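Local coordinates for stage III sporulation protein AB (Bacillus subtilis, PDB 6BS9), which is needed for sporulation in Bacillus subtilis and, through this helical part of the chain, probably serves a secretion system assembled during spore formation, at residues Q9-L20 with L42-F53. Numbering follows the deposited sequence. Where two conformers were deposited one is given.
Sequences QIRQLRAALQSL and LAQPVSTLFSAF
The F50 ring meets L17 CD2 and L20 CD1 at its edge, near the ring plane, while L49 CG of its own helix lies over one face, 4.2 Å above the plane. In this all-helical bundle the two helices run the same general way, their axes inclined by 32°, and F50 is a knob set in a hole formed by L13, A16, L17 and L20. Because the axes come no closer than 10.8 Å in these segments, a long aromatic suits the knob, whereas A16 is short enough to let the ring tip in, A16 CB lying 3.4 Å from F50 CZ. A serine in place of F50 would probably leave this hole unfilled and A16 CB without the ring it touches. CB of F50 points toward helix 2-26, and chi1 of -67°, with CG anti to the carbonyl carbon, brings the ring edge to L17 and L20. L13 CD2 packs against both V46 CG1 and L49 CD2, branched apolar groups meeting in a buried layer. L42 CD2 touches Q12 CB, and L42 CD1 touches A16 CB, which I38 of helix 31-41 also covers. Q9 and V46 slide past each other in opposite directions, and Q9 OE1 accepts a hydrogen bond from S80 N. Glutamine suits position 12 because its long amide reaches a water that also binds A43 O and V46 N, tying Q12 to that backbone; the water donates to Q12 OE1 at 2.7 Å.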
loop_
_atom_site.group_PDB
_atom_site.type_symbol
_atom_site.label_atom_id
_atom_site.label_comp_id
_atom_site.label_asym_id
_atom_site.label_seq_id
_atom_site.Cartn_x
_atom_site.Cartn_y
_atom_site.Cartn_z
ATOM N N GLN A 9 -7.126 6.604 -5.703
ATOM C CA GLN A 9 -6.428 5.372 -5.424
ATOM C C GLN A 9 -5.368 5.584 -4.331
ATOM O O GLN A 9 -5.176 4.717 -3.465
ATOM C CB GLN A 9 -5.829 4.780 -6.698
ATOM C CG GLN A 9 -6.876 4.170 -7.639
ATOM C CD GLN A 9 -6.289 3.503 -8.902
ATOM O OE1 GLN A 9 -5.067 3.348 -9.078
ATOM N NE2 GLN A 9 -7.190 3.150 -9.804
ATOM N N ILE A 10 -4.765 6.777 -4.301
ATOM C CA ILE A 10 -3.849 7.101 -3.208
ATOM C C ILE A 10 -4.579 7.137 -1.896
ATOM O O ILE A 10 -4.137 6.603 -0.913
ATOM C CB ILE A 10 -3.139 8.434 -3.489
ATOM C CG1 ILE A 10 -2.237 8.235 -4.707
ATOM C CG2 ILE A 10 -2.280 8.838 -2.307
ATOM C CD1 ILE A 10 -1.748 9.534 -5.285
ATOM N N ARG A 11 -5.772 7.681 -1.906
ATOM C CA ARG A 11 -6.567 7.786 -0.694
ATOM C C ARG A 11 -6.886 6.429 -0.136
ATOM O O ARG A 11 -6.776 6.193 1.075
ATOM C CB ARG A 11 -7.846 8.578 -1.001
ATOM C CG ARG A 11 -8.606 9.063 0.185
ATOM C CD ARG A 11 -9.761 9.941 -0.274
ATOM N NE ARG A 11 -10.706 9.225 -1.129
ATOM C CZ ARG A 11 -11.067 9.740 -2.300
ATOM N NH1 ARG A 11 -11.924 9.066 -3.023
ATOM N NH2 ARG A 11 -10.562 10.948 -2.739
ATOM N N GLN A 12 -7.294 5.533 -1.025
ATOM C CA GLN A 12 -7.531 4.115 -0.668
ATOM C C GLN A 12 -6.299 3.417 -0.113
ATOM O O GLN A 12 -6.411 2.652 0.826
ATOM C CB GLN A 12 -7.972 3.333 -1.932
ATOM C CG GLN A 12 -9.390 3.631 -2.400
ATOM C CD GLN A 12 -9.687 2.971 -3.737
ATOM O OE1 GLN A 12 -8.840 2.825 -4.610
ATOM N NE2 GLN A 12 -10.896 2.545 -3.885
ATOM N N LEU A 13 -5.114 3.672 -0.735
ATOM C CA LEU A 13 -3.865 3.101 -0.252
ATOM C C LEU A 13 -3.514 3.604 1.156
ATOM O O LEU A 13 -3.122 2.818 2.010
ATOM C CB LEU A 13 -2.752 3.394 -1.225
ATOM C CG LEU A 13 -2.785 2.532 -2.484
ATOM C CD1 LEU A 13 -1.922 3.152 -3.525
ATOM C CD2 LEU A 13 -2.331 1.122 -2.206
ATOM N N ARG A 14 -3.717 4.889 1.406
ATOM C CA ARG A 14 -3.496 5.473 2.734
ATOM C C ARG A 14 -4.405 4.813 3.776
ATOM O O ARG A 14 -3.972 4.562 4.893
ATOM C CB ARG A 14 -3.821 6.968 2.611
ATOM C CG ARG A 14 -3.425 7.968 3.713
ATOM C CD ARG A 14 -1.957 8.141 4.112
ATOM N NE ARG A 14 -1.950 8.784 5.414
ATOM C CZ ARG A 14 -2.398 8.221 6.527
ATOM N NH1 ARG A 14 -2.808 6.946 6.538
ATOM N NH2 ARG A 14 -2.413 8.951 7.628
ATOM N N ALA A 15 -5.662 4.528 3.424
ATOM C CA ALA A 15 -6.573 3.855 4.317
ATOM C C ALA A 15 -6.077 2.445 4.649
ATOM O O ALA A 15 -6.038 2.032 5.792
ATOM C CB ALA A 15 -7.986 3.800 3.702
ATOM N N ALA A 16 -5.788 1.686 3.607
ATOM C CA ALA A 16 -5.416 0.324 3.744
ATOM C C ALA A 16 -4.089 0.201 4.495
ATOM O O ALA A 16 -3.983 -0.631 5.413
ATOM C CB ALA A 16 -5.268 -0.276 2.352
ATOM N N LEU A 17 -3.076 0.997 4.104
ATOM C CA LEU A 17 -1.802 0.959 4.834
ATOM C C LEU A 17 -1.859 1.436 6.289
ATOM O O LEU A 17 -1.170 0.906 7.168
ATOM C CB LEU A 17 -0.728 1.734 4.074
ATOM C CG LEU A 17 -0.483 1.192 2.633
ATOM C CD1 LEU A 17 0.708 1.895 1.996
ATOM C CD2 LEU A 17 -0.300 -0.299 2.577
ATOM N N GLN A 18 -2.733 2.365 6.580
ATOM C CA GLN A 18 -2.943 2.707 7.983
ATOM C C GLN A 18 -3.456 1.495 8.769
ATOM O O GLN A 18 -3.006 1.216 9.881
ATOM C CB GLN A 18 -3.892 3.837 8.076
ATOM C CG GLN A 18 -4.207 4.282 9.463
ATOM C CD GLN A 18 -5.195 5.412 9.397
ATOM O OE1 GLN A 18 -4.823 6.568 9.407
ATOM N NE2 GLN A 18 -6.474 5.069 9.280
ATOM N N SER A 19 -4.342 0.721 8.167
ATOM C CA SER A 19 -4.855 -0.498 8.850
ATOM C C SER A 19 -3.843 -1.573 8.981
ATOM O O SER A 19 -3.707 -2.187 10.017
ATOM C CB SER A 19 -6.065 -0.981 8.132
ATOM O OG SER A 19 -7.072 0.015 8.252
ATOM N N LEU A 20 -3.006 -1.711 7.976
ATOM C CA LEU A 20 -1.949 -2.695 8.107
ATOM C C LEU A 20 -0.895 -2.279 9.113
ATOM O O LEU A 20 -0.399 -3.141 9.844
ATOM C CB LEU A 20 -1.233 -2.960 6.802
ATOM C CG LEU A 20 -1.958 -3.685 5.698
ATOM C CD1 LEU A 20 -1.028 -3.967 4.551
ATOM C CD2 LEU A 20 -2.667 -4.965 6.133
ATOM N N LEU A 42 -12.152 -2.870 -0.058
ATOM C CA LEU A 42 -11.746 -1.965 -1.132
ATOM C C LEU A 42 -12.212 -2.362 -2.534
ATOM O O LEU A 42 -12.336 -3.531 -2.893
ATOM C CB LEU A 42 -10.269 -1.949 -1.248
ATOM C CG LEU A 42 -9.477 -1.440 -0.096
ATOM C CD1 LEU A 42 -8.035 -1.889 -0.275
ATOM C CD2 LEU A 42 -9.571 0.068 -0.113
ATOM N N ALA A 43 -12.497 -1.338 -3.305
ATOM C CA ALA A 43 -12.856 -1.461 -4.675
ATOM C C ALA A 43 -11.624 -1.810 -5.485
ATOM O O ALA A 43 -10.523 -1.538 -5.091
ATOM C CB ALA A 43 -13.447 -0.121 -5.187
ATOM N N GLN A 44 -11.880 -2.377 -6.651
ATOM C CA GLN A 44 -10.839 -2.654 -7.630
ATOM C C GLN A 44 -10.465 -1.370 -8.312
ATOM O O GLN A 44 -11.291 -0.509 -8.401
ATOM C CB GLN A 44 -11.343 -3.605 -8.684
ATOM C CG GLN A 44 -11.777 -4.937 -8.107
ATOM C CD GLN A 44 -10.641 -5.842 -7.930
ATOM O OE1 GLN A 44 -9.442 -5.448 -7.724
ATOM N NE2 GLN A 44 -10.966 -7.116 -8.116
ATOM N N PRO A 45 -9.236 -1.233 -8.763
ATOM C CA PRO A 45 -8.193 -2.305 -8.793
ATOM C C PRO A 45 -7.272 -2.381 -7.548
ATOM O O PRO A 45 -6.557 -3.381 -7.404
ATOM C CB PRO A 45 -7.357 -1.947 -10.044
ATOM C CG PRO A 45 -7.513 -0.453 -10.127
ATOM C CD PRO A 45 -8.938 -0.137 -9.684
ATOM N N VAL A 46 -7.344 -1.410 -6.627
ATOM C CA VAL A 46 -6.460 -1.430 -5.454
ATOM C C VAL A 46 -6.671 -2.648 -4.579
ATOM O O VAL A 46 -5.722 -3.226 -4.076
ATOM C CB VAL A 46 -6.624 -0.151 -4.627
ATOM C CG1 VAL A 46 -5.887 -0.207 -3.326
ATOM C CG2 VAL A 46 -6.088 1.054 -5.424
ATOM N N SER A 47 -7.913 -3.078 -4.442
ATOM C CA SER A 47 -8.234 -4.342 -3.751
ATOM C C SER A 47 -7.340 -5.528 -4.098
ATOM O O SER A 47 -6.861 -6.233 -3.206
ATOM C CB SER A 47 -9.668 -4.763 -4.077
ATOM O OG SER A 47 -10.003 -5.929 -3.399
ATOM N N THR A 48 -7.015 -5.671 -5.373
ATOM C CA THR A 48 -6.172 -6.777 -5.842
ATOM C C THR A 48 -4.723 -6.757 -5.337
ATOM O O THR A 48 -4.102 -7.800 -5.091
ATOM C CB THR A 48 -6.186 -6.844 -7.374
ATOM O OG1 THR A 48 -7.548 -6.990 -7.785
ATOM C CG2 THR A 48 -5.444 -8.102 -7.841
ATOM N N LEU A 49 -4.205 -5.572 -5.042
ATOM C CA LEU A 49 -2.911 -5.506 -4.384
ATOM C C LEU A 49 -2.964 -6.289 -3.062
ATOM O O LEU A 49 -2.022 -6.992 -2.735
ATOM C CB LEU A 49 -2.493 -4.044 -4.166
ATOM C CG LEU A 49 -1.217 -3.771 -3.344
ATOM C CD1 LEU A 49 0.032 -4.411 -3.901
ATOM C CD2 LEU A 49 -0.993 -2.278 -3.290
ATOM N N PHE A 50 -4.061 -6.123 -2.306
ATOM C CA PHE A 50 -4.170 -6.654 -0.968
ATOM C C PHE A 50 -4.556 -8.119 -0.950
ATOM O O PHE A 50 -4.039 -8.863 -0.097
ATOM C CB PHE A 50 -5.084 -5.773 -0.064
ATOM C CG PHE A 50 -4.467 -4.444 0.192
ATOM C CD1 PHE A 50 -3.466 -4.315 1.139
ATOM C CD2 PHE A 50 -4.688 -3.401 -0.721
ATOM C CE1 PHE A 50 -2.773 -3.158 1.257
ATOM C CE2 PHE A 50 -4.033 -2.205 -0.567
ATOM C CZ PHE A 50 -3.061 -2.081 0.422
ATOM N N SER A 51 -5.364 -8.544 -1.902
ATOM C CA SER A 51 -5.637 -9.995 -2.031
ATOM C C SER A 51 -4.427 -10.762 -2.565
ATOM O O SER A 51 -4.125 -11.833 -2.055
ATOM C CB SER A 51 -6.929 -10.311 -2.888
ATOM O OG SER A 51 -6.874 -9.719 -4.125
ATOM N N ALA A 52 -3.727 -10.198 -3.540
ATOM C CA ALA A 52 -2.449 -10.795 -3.969
ATOM C C ALA A 52 -1.412 -10.905 -2.857
ATOM O O ALA A 52 -0.747 -11.923 -2.764
ATOM C CB ALA A 52 -1.873 -10.008 -5.098
ATOM N N PHE A 53 -1.300 -9.872 -2.019
ATOM C CA PHE A 53 -0.372 -9.870 -0.905
ATOM C C PHE A 53 -0.743 -10.977 0.084
ATOM O O PHE A 53 0.122 -11.750 0.500
ATOM C CB PHE A 53 -0.427 -8.507 -0.210
ATOM C CG PHE A 53 0.534 -8.335 0.945
ATOM C CD1 PHE A 53 1.835 -8.765 0.876
ATOM C CD2 PHE A 53 0.150 -7.679 2.085
ATOM C CE1 PHE A 53 2.750 -8.539 1.926
ATOM C CE2 PHE A 53 1.063 -7.424 3.153
ATOM C CZ PHE A 53 2.369 -7.874 3.077
HETATM O O HOH W 1 -9.392 0.922 -6.416
#